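Local coordinates for FAA hydrolase family protein (Pseudomonas aeruginosa, PDB 6J5Y) that probably hydrolyses fumarylpyruvate to fumarate and pyruvate at an active site that binds manganese, as a member of the fumarylacetoacetate hydrolase superfamily, at residues 62-67 / 142-147; 79-84 / 159-164; 108-113 / 218-223. All coordinates share one frame; numbering follows the deposited sequence.

Contact 1. Residues 62-67 / 142-147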
loop_
_atom_site.group_PDB
_atom_site.type_symbol
_atom_site.label_atom_id
_atom_site.label_comp_id
_atom_site.label_asym_id
_atom_site.label_seq_id
_atom_site.Cartn_x
_atom_site.Cartn_y
_atom_site.Cartn_z
ATOM N N VAL A 62 11.981 -0.211 -3.224
ATOM C CA VAL A 62 13.093 -0.579 -2.305
ATOM C C VAL A 62 13.591 -1.962 -2.746
ATOM O O VAL A 62 12.773 -2.900 -2.734
ATOM C CB VAL A 62 12.623 -0.585 -0.842
ATOM C CG1 VAL A 62 13.783 -0.867 0.099
ATOM C CG2 VAL A 62 11.898 0.714 -0.447
ATOM N N ALA A 63 14.850 -2.082 -3.163
ATOM C CA ALA A 63 15.419 -3.372 -3.623
ATOM C C ALA A 63 15.483 -4.321 -2.423
ATOM O O ALA A 63 15.669 -3.826 -1.293
ATOM C CB ALA A 63 16.786 -3.156 -4.238
ATOM N N ALA A 64 15.366 -5.632 -2.652
ATOM C CA ALA A 64 15.593 -6.677 -1.629
ATOM C C ALA A 64 17.047 -6.566 -1.152
ATOM O O ALA A 64 17.947 -6.480 -2.015
ATOM C CB ALA A 64 15.292 -8.044 -2.196
ATOM N N GLY A 65 17.264 -6.516 0.161
ATOM C CA GLY A 65 18.611 -6.416 0.754
ATOM C C GLY A 65 19.067 -4.973 0.931
ATOM O O GLY A 65 20.206 -4.757 1.417
ATOM N N SER A 66 18.207 -4.008 0.595
ATOM C CA SER A 66 18.475 -2.554 0.707
ATOM C C SER A 66 17.570 -1.982 1.796
ATOM O O SER A 66 16.529 -2.619 2.107
ATOM C CB SER A 66 18.234 -1.865 -0.613
ATOM O OG SER A 66 19.364 -1.982 -1.456
ATOM N N THR A 67 17.930 -0.815 2.320
ATOM C CA THR A 67 17.121 -0.059 3.306
ATOM C C THR A 67 16.855 1.333 2.736
ATOM O O THR A 67 17.806 1.995 2.310
ATOM C CB THR A 67 17.795 -0.060 4.682
ATOM O OG1 THR A 67 17.823 -1.420 5.133
ATOM C CG2 THR A 67 17.090 0.818 5.687
ATOM N N ILE A 142 7.678 0.533 -1.326
ATOM C CA ILE A 142 7.221 -0.789 -1.832
ATOM C C ILE A 142 8.433 -1.648 -2.206
ATOM O O ILE A 142 9.425 -1.083 -2.689
ATOM C CB ILE A 142 6.271 -0.575 -3.024
ATOM C CG1 ILE A 142 5.582 -1.869 -3.432
ATOM C CG2 ILE A 142 7.008 0.062 -4.199
ATOM C CD1 ILE A 142 4.515 -1.664 -4.483
ATOM N N GLY A 143 8.326 -2.964 -1.989
ATOM C CA GLY A 143 9.371 -3.934 -2.336
ATOM C C GLY A 143 9.291 -4.333 -3.805
ATOM O O GLY A 143 8.411 -3.869 -4.534
ATOM N N PRO A 144 10.178 -5.249 -4.249
ATOM C CA PRO A 144 10.067 -5.876 -5.562
ATOM C C PRO A 144 8.698 -6.520 -5.824
ATOM O O PRO A 144 8.023 -6.970 -4.909
ATOM C CB PRO A 144 11.188 -6.928 -5.591
ATOM C CG PRO A 144 11.699 -7.023 -4.178
ATOM C CD PRO A 144 11.362 -5.713 -3.512
ATOM N N LEU A 145 8.292 -6.498 -7.084
ATOM C CA LEU A 145 6.988 -7.041 -7.516
ATOM C C LEU A 145 7.148 -8.534 -7.814
ATOM O O LEU A 145 7.971 -8.874 -8.663
ATOM C CB LEU A 145 6.505 -6.262 -8.736
ATOM C CG LEU A 145 5.071 -6.555 -9.164
ATOM C CD1 LEU A 145 4.090 -6.335 -8.025
ATOM C CD2 LEU A 145 4.706 -5.699 -10.360
ATOM N N TYR A 146 6.376 -9.392 -7.148
ATOM C CA TYR A 146 6.407 -10.860 -7.414
ATOM C C TYR A 146 5.308 -11.228 -8.404
ATOM O O TYR A 146 4.122 -11.056 -8.102
ATOM C CB TYR A 146 6.268 -11.652 -6.114
ATOM C CG TYR A 146 7.514 -11.638 -5.261
ATOM C CD1 TYR A 146 7.923 -10.487 -4.614
ATOM C CD2 TYR A 146 8.277 -12.785 -5.090
ATOM C CE1 TYR A 146 9.060 -10.466 -3.829
ATOM C CE2 TYR A 146 9.413 -12.787 -4.297
ATOM C CZ TYR A 146 9.812 -11.616 -3.682
ATOM O OH TYR A 146 10.938 -11.604 -2.926
ATOM N N PRO A 147 5.638 -11.750 -9.609
ATOM C CA PRO A 147 4.600 -12.176 -10.553
ATOM C C PRO A 147 3.710 -13.305 -10.013
ATOM O O PRO A 147 4.242 -14.257 -9.414
ATOM C CB PRO A 147 5.368 -12.692 -11.775
ATOM C CG PRO A 147 6.767 -12.124 -11.634
ATOM C CD PRO A 147 6.994 -11.891 -10.157
#
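With chi1 at -176°, Val62 turns CG1 away from its own backbone N and swings CG2 round beside it, CG2 to Ile142 O 3.8 Å. That methyl lies next to the acceptor of the one hydrogen bond between 62-67 and 142-147, in which Val62 N donates to Ile142 O over 2.8 Å. The N-H bends off the line to the acceptor, with an angle of 146° at the hydrogen, while the donor sits almost straight out from the carbonyl. The bond prolongs a parallel pairing: Val62 follows strand 59-61, whose Val60 is bonded to the backbone of Ile142 in strand 140-147. Beyond it the pairing gives out. Val62 O meets carbon instead, receiving a CA-H...O contact from Gly143 CA at 3.6 Å and lying 3.2 Å from Pro144 CD. Residue types fit this change. Gly143, lacking a CB, keeps clear of the ring of Pro144, and proline has no N-H to offer a further rung, but its CD carbon, polarised by the adjoining ring nitrogen, suits a place beside a carbonyl oxygen. In this fumarylacetoacetate hydrolase family member, 62-67 is the passage from strand 59-61 of one mixed sheet to strand 67-71 of the other. It reverses through a type II turn from Ala63 to Ser66, closed by Ser66 N to Ala63 O at 3.2 Å, with Gly65 taking the positive phi. At the outer edge the small methyl of Ala64 rests against the proline ring, CB to Pro144 CG 4.2 Å, and Val62 also touches Leu226 of strand 225-231.

Contact 2. Residues 79-84 / 159-164. With MN (manganese (II) ion), chain C; PYR (pyruvic acid), chain B.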
loop_
_atom_site.group_PDB
_atom_site.type_symbol
_atom_site.label_atom_id
_atom_site.label_comp_id
_atom_site.label_asym_id
_atom_site.label_seq_id
_atom_site.Cartn_x
_atom_site.Cartn_y
_atom_site.Cartn_z
ATOM N N TYR A 79 3.572 10.511 12.605
ATOM C CA TYR A 79 3.918 9.898 11.303
ATOM C C TYR A 79 3.806 8.386 11.489
ATOM O O TYR A 79 4.688 7.808 12.174
ATOM C CB TYR A 79 5.281 10.422 10.852
ATOM C CG TYR A 79 5.882 9.822 9.601
ATOM C CD1 TYR A 79 5.187 9.789 8.405
ATOM C CD2 TYR A 79 7.190 9.354 9.596
ATOM C CE1 TYR A 79 5.753 9.255 7.258
ATOM C CE2 TYR A 79 7.782 8.847 8.452
ATOM C CZ TYR A 79 7.061 8.816 7.271
ATOM O OH TYR A 79 7.615 8.284 6.143
ATOM N N HIS A 80 2.798 7.771 10.853
ATOM C CA HIS A 80 2.422 6.348 11.027
ATOM C C HIS A 80 2.914 5.460 9.885
ATOM O O HIS A 80 2.789 5.827 8.696
ATOM C CB HIS A 80 0.919 6.172 11.213
ATOM C CG HIS A 80 0.466 6.484 12.598
ATOM N ND1 HIS A 80 -0.534 5.759 13.224
ATOM C CD2 HIS A 80 0.893 7.402 13.488
ATOM C CE1 HIS A 80 -0.736 6.249 14.443
ATOM N NE2 HIS A 80 0.140 7.243 14.636
ATOM N N TYR A 81 3.443 4.300 10.271
ATOM C CA TYR A 81 3.658 3.139 9.378
ATOM C C TYR A 81 2.317 2.421 9.238
ATOM O O TYR A 81 1.485 2.534 10.169
ATOM C CB TYR A 81 4.708 2.182 9.943
ATOM C CG TYR A 81 4.357 1.652 11.308
ATOM C CD1 TYR A 81 3.473 0.596 11.460
ATOM C CD2 TYR A 81 4.855 2.252 12.448
ATOM C CE1 TYR A 81 3.106 0.139 12.713
ATOM C CE2 TYR A 81 4.529 1.772 13.709
ATOM C CZ TYR A 81 3.652 0.715 13.844
ATOM O OH TYR A 81 3.305 0.257 15.085
ATOM N N GLU A 82 2.116 1.763 8.094
ATOM C CA GLU A 82 1.006 0.802 7.844
ATOM C C GLU A 82 1.482 -0.251 6.841
ATOM O O GLU A 82 1.610 0.134 5.646
ATOM C CB GLU A 82 -0.192 1.513 7.209
ATOM C CG GLU A 82 -0.853 2.599 8.041
ATOM C CD GLU A 82 -2.169 3.108 7.466
ATOM O OE1 GLU A 82 -2.538 2.675 6.377
ATOM O OE2 GLU A 82 -2.803 3.968 8.087
ATOM N N ILE A 83 1.721 -1.515 7.249
ATOM C CA ILE A 83 2.164 -2.580 6.295
ATOM C C ILE A 83 0.947 -3.031 5.481
ATOM O O ILE A 83 -0.162 -3.099 6.060
ATOM C CB ILE A 83 2.877 -3.741 7.018
ATOM C CG1 ILE A 83 3.721 -4.571 6.057
ATOM C CG2 ILE A 83 1.908 -4.608 7.794
ATOM C CD1 ILE A 83 4.834 -3.794 5.392
ATOM N N GLU A 84 1.120 -3.305 4.181
ATOM C CA GLU A 84 -0.025 -3.650 3.296
ATOM C C GLU A 84 0.453 -4.581 2.174
ATOM O O GLU A 84 1.582 -4.364 1.654
ATOM C CB GLU A 84 -0.667 -2.384 2.705
ATOM C CG GLU A 84 -0.961 -1.290 3.713
ATOM C CD GLU A 84 -2.118 -0.350 3.390
ATOM O OE1 GLU A 84 -2.760 -0.501 2.300
ATOM O OE2 GLU A 84 -2.394 0.524 4.240
ATOM N N ILE A 159 1.370 -11.443 7.327
ATOM C CA ILE A 159 1.764 -10.030 7.067
ATOM C C ILE A 159 2.185 -9.436 8.412
ATOM O O ILE A 159 1.430 -9.563 9.429
ATOM C CB ILE A 159 0.626 -9.248 6.392
ATOM C CG1 ILE A 159 0.993 -7.778 6.134
ATOM C CG2 ILE A 159 -0.676 -9.391 7.179
ATOM C CD1 ILE A 159 0.115 -7.098 5.108
ATOM N N SER A 160 3.362 -8.834 8.442
ATOM C CA SER A 160 4.026 -8.427 9.701
ATOM C C SER A 160 4.837 -7.149 9.481
ATOM O O SER A 160 5.387 -6.943 8.355
ATOM C CB SER A 160 4.883 -9.542 10.199
ATOM O OG SER A 160 6.033 -9.654 9.368
ATOM N N LEU A 161 4.916 -6.332 10.525
ATOM C CA LEU A 161 5.743 -5.107 10.550
ATOM C C LEU A 161 6.438 -5.058 11.899
ATOM O O LEU A 161 5.733 -5.130 12.945
ATOM C CB LEU A 161 4.888 -3.856 10.361
ATOM C CG LEU A 161 5.686 -2.570 10.157
ATOM C CD1 LEU A 161 4.869 -1.568 9.378
ATOM C CD2 LEU A 161 6.122 -1.956 11.470
ATOM N N GLN A 162 7.758 -4.943 11.878
ATOM C CA GLN A 162 8.511 -4.743 13.128
ATOM C C GLN A 162 9.189 -3.383 13.056
ATOM O O GLN A 162 9.521 -2.906 11.936
ATOM C CB GLN A 162 9.425 -5.933 13.410
ATOM C CG GLN A 162 10.463 -6.197 12.338
ATOM C CD GLN A 162 11.545 -7.107 12.860
ATOM O OE1 GLN A 162 12.689 -6.690 13.043
ATOM N NE2 GLN A 162 11.165 -8.344 13.140
ATOM N N VAL A 163 9.289 -2.730 14.215
ATOM C CA VAL A 163 10.058 -1.475 14.355
ATOM C C VAL A 163 11.143 -1.747 15.389
ATOM O O VAL A 163 10.784 -2.112 16.540
ATOM C CB VAL A 163 9.167 -0.282 14.747
ATOM C CG1 VAL A 163 10.002 0.952 15.025
ATOM C CG2 VAL A 163 8.109 0.001 13.677
ATOM N N ASP A 164 12.401 -1.566 14.988
ATOM C CA ASP A 164 13.584 -1.709 15.874
ATOM C C ASP A 164 13.514 -3.070 16.564
ATOM O O ASP A 164 13.745 -3.111 17.779
ATOM C CB ASP A 164 13.629 -0.563 16.881
ATOM C CG ASP A 164 13.938 0.787 16.250
ATOM O OD1 ASP A 164 14.565 0.806 15.168
ATOM O OD2 ASP A 164 13.572 1.803 16.852
HETATM MN MN MN C . -3.537 2.085 4.546
HETATM C C PYR B . -5.982 1.725 6.171
HETATM O O PYR B . -5.077 1.063 5.622
HETATM O OXT PYR B . -6.850 1.188 6.899
HETATM C CA PYR B . -6.017 3.005 5.897
HETATM O O3 PYR B . -5.191 3.441 5.085
HETATM C CB PYR B . -7.002 3.985 6.464
HETATM O O HOH W 1 -4.490 1.677 2.645
#
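Tyr81 presents its ring to Leu161, which lays CD2 over one face, 4.0 Å from the ring centroid and 22° off the normal, a CH-pi contact displaced toward the rim. The ring gets there because CG stands between the backbone N and the carbonyl carbon (chi1 58°), a less roomy setting than the alternatives. The other leucine branch makes a tight contact, Leu161 CD1 to Tyr81 CD1 being 3.3 Å, and Val163 CG2 comes obliquely toward CE2, on the same side of the ring plane as Leu161. A leucine suits this place since its fork can touch the ring with one methyl while the other also reaches Ile83 CB. Next along, the side chains of Ile83 and Ile159 lie alongside each other, pointing opposite ways, CG2 of Ile83 to Ile159 CG1 3.7 Å, beta-branched side chains filling the space between two strands that face one another from different sheets and run nearly antiparallel. The hydroxyl of Tyr81 leaves this apolar layer to bond Gly206 O.

Alternation along the chain turns Glu82 and Glu84 the other way. Both have CG beside the backbone N and are extended beyond it, which carries their carboxylates out to manganese: Glu82 OE1 binds at 2.2 Å and Glu84 OE2 at 2.0 Å. Their second oxygens are held too, Glu82 OE2 by a salt bridge to Arg117, Glu84 OE1 by Gly202 N and by metal-bound water 1, which donates to it over 2.8 Å. Asp113 completes the protein ligands. Pyruvate chelates the ion through O at 2.1 Å and O3 at 2.2 Å, so six oxygens surround the metal, consistent with a site that holds the carboxylate and neighbouring 2-oxo oxygens of the pyruvate end of its substrate.

Contact 3. Residues 108-113 / 218-223; sequences YAVGLD and GAIDGL. With MN (manganese (II) ion), chain C.
Val110 pushes CG2 into the bend formed by Ile220 and Leu223, where the methyl lies 3.4 Å from Leu223 O and 3.9 Å from Leu223 CB, with Ile220 CG1 a little farther off. With chi1 at -173°, CG2 sits beside the backbone N and CG1 opposite that N, which sends CG1 along the backbone at Gly218, 4.2 Å from Gly218 C; glycine suits the place, since a CB would press close to Val110 CG1. The bend is a type II turn from Ile220 to Leu223, closed by Leu223 N to Ile220 O at 2.8 Å, and Gly222 supplies its positive phi. Leu223 then reaches back with CD1 to Tyr108 CB (3.8 Å), while the phenol ring leads away and bonds His153 through OH. Water 2 accepts from Val110 N at 2.8 Å and makes a weak, long bond to Leu223 O, so the buried amide is met by solvent at the turn. Strands 108-112 and 218-220 belong to different sheets and pack face to face through apolar side chains, their directions 154° apart. At the end of the first, Asp113 OD2 binds manganese at 2.2 Å, supplying the aspartate of the Glu-Glu-Asp metal site characteristic of the fumarylacetoacetate hydrolase superfamily.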
loop_
_atom_site.group_PDB
_atom_site.type_symbol
_atom_site.label_atom_id
_atom_site.label_comp_id
_atom_site.label_asym_id
_atom_site.label_seq_id
_atom_site.Cartn_x
_atom_site.Cartn_y
_atom_site.Cartn_z
ATOM N N TYR A 108 2.259 -9.109 -6.971
ATOM C CA TYR A 108 2.069 -8.709 -5.552
ATOM C C TYR A 108 3.404 -8.204 -4.991
ATOM O O TYR A 108 4.480 -8.585 -5.498
ATOM C CB TYR A 108 1.505 -9.874 -4.729
ATOM C CG TYR A 108 0.182 -10.419 -5.194
ATOM C CD1 TYR A 108 0.119 -11.363 -6.209
ATOM C CD2 TYR A 108 -1.018 -10.033 -4.602
ATOM C CE1 TYR A 108 -1.081 -11.886 -6.647
ATOM C CE2 TYR A 108 -2.231 -10.545 -5.042
ATOM C CZ TYR A 108 -2.268 -11.484 -6.059
ATOM O OH TYR A 108 -3.458 -11.985 -6.546
ATOM N N ALA A 109 3.351 -7.259 -4.045
ATOM C CA ALA A 109 4.549 -6.728 -3.361
ATOM C C ALA A 109 4.179 -6.323 -1.930
ATOM O O ALA A 109 2.989 -6.213 -1.624
ATOM C CB ALA A 109 5.113 -5.588 -4.167
ATOM N N VAL A 110 5.177 -6.174 -1.071
ATOM C CA VAL A 110 5.028 -5.598 0.293
ATOM C C VAL A 110 5.032 -4.073 0.166
ATOM O O VAL A 110 5.940 -3.561 -0.485
ATOM C CB VAL A 110 6.174 -6.055 1.210
ATOM C CG1 VAL A 110 5.934 -5.601 2.645
ATOM C CG2 VAL A 110 6.401 -7.557 1.110
ATOM N N GLY A 111 4.079 -3.380 0.794
ATOM C CA GLY A 111 4.026 -1.917 0.767
ATOM C C GLY A 111 3.820 -1.312 2.137
ATOM O O GLY A 111 3.336 -2.008 3.030
ATOM N N LEU A 112 4.151 -0.030 2.254
ATOM C CA LEU A 112 3.881 0.808 3.439
ATOM C C LEU A 112 3.028 2.004 3.004
ATOM O O LEU A 112 3.447 2.778 2.113
ATOM C CB LEU A 112 5.202 1.281 4.039
ATOM C CG LEU A 112 5.914 0.304 4.965
ATOM C CD1 LEU A 112 7.357 0.732 5.166
ATOM C CD2 LEU A 112 5.184 0.226 6.307
ATOM N N ASP A 113 1.873 2.148 3.635
ATOM C CA ASP A 113 1.004 3.321 3.444
ATOM C C ASP A 113 1.408 4.322 4.523
ATOM O O ASP A 113 0.702 4.414 5.567
ATOM C CB ASP A 113 -0.463 2.885 3.425
ATOM C CG ASP A 113 -1.414 4.060 3.377
ATOM O OD1 ASP A 113 -0.940 5.183 3.058
ATOM O OD2 ASP A 113 -2.616 3.859 3.672
ATOM N N GLY A 218 8.944 -4.763 7.172
ATOM C CA GLY A 218 7.705 -5.448 6.812
ATOM C C GLY A 218 8.019 -6.714 6.057
ATOM O O GLY A 218 9.078 -6.792 5.448
ATOM N N ALA A 219 7.118 -7.678 6.112
ATOM C CA ALA A 219 7.248 -8.907 5.328
ATOM C C ALA A 219 5.858 -9.460 5.043
ATOM O O ALA A 219 4.940 -9.280 5.858
ATOM C CB ALA A 219 8.147 -9.860 6.051
ATOM N N ILE A 220 5.722 -10.088 3.886
ATOM C CA ILE A 220 4.572 -10.982 3.595
ATOM C C ILE A 220 5.118 -12.301 3.072
ATOM O O ILE A 220 5.994 -12.250 2.186
ATOM C CB ILE A 220 3.586 -10.301 2.629
ATOM C CG1 ILE A 220 3.145 -8.945 3.197
ATOM C CG2 ILE A 220 2.439 -11.247 2.319
ATOM C CD1 ILE A 220 2.352 -8.058 2.263
ATOM N N ASP A 221 4.562 -13.416 3.560
ATOM C CA ASP A 221 4.929 -14.786 3.108
ATOM C C ASP A 221 4.995 -14.847 1.580
ATOM O O ASP A 221 4.002 -14.471 0.901
ATOM C CB ASP A 221 3.946 -15.849 3.593
ATOM C CG ASP A 221 3.961 -16.057 5.095
ATOM O OD1 ASP A 221 4.957 -15.710 5.724
ATOM O OD2 ASP A 221 2.971 -16.577 5.613
ATOM N N GLY A 222 6.097 -15.379 1.053
ATOM C CA GLY A 222 6.308 -15.522 -0.401
ATOM C C GLY A 222 6.739 -14.221 -1.052
ATOM O O GLY A 222 7.199 -14.297 -2.167
ATOM N N LEU A 223 6.656 -13.066 -0.371
ATOM C CA LEU A 223 6.844 -11.723 -0.992
ATOM C C LEU A 223 8.062 -11.003 -0.403
ATOM O O LEU A 223 8.238 -9.816 -0.675
ATOM C CB LEU A 223 5.565 -10.898 -0.812
ATOM C CG LEU A 223 4.305 -11.499 -1.429
ATOM C CD1 LEU A 223 3.165 -10.506 -1.372
ATOM C CD2 LEU A 223 4.540 -11.922 -2.873
HETATM MN MN MN C . -3.537 2.085 4.546
HETATM O O HOH W 2 7.638 -6.800 -2.153
HETATM O O HOH W 1 -4.490 1.677 2.645
#

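Overall arrangement
Strand 105-116 ties the three contacts together, for 108-113 of contact 3 lies on it and strands 140-147 and 79-89 are its neighbours in one sheet. Gly143 N to Val110 O (2.9 Å) joins contact 1 to contact 3, whose centres are about 9 Å apart. Glu84 N to Gly111 O (2.8 Å) and Glu82 O to Asp113 N (2.9 Å) join contact 2 to contact 3, and this pairing brings the three metal-binding carboxylates together. In the second sheet, strands 158-163 and 215-220 lie side by side, so contacts 2 and 3 pack the same layers. Contact 1 is more remote: its nearest atoms are about 7 Å from contact 2, and the Ile142 side chain about 13 Å from manganese.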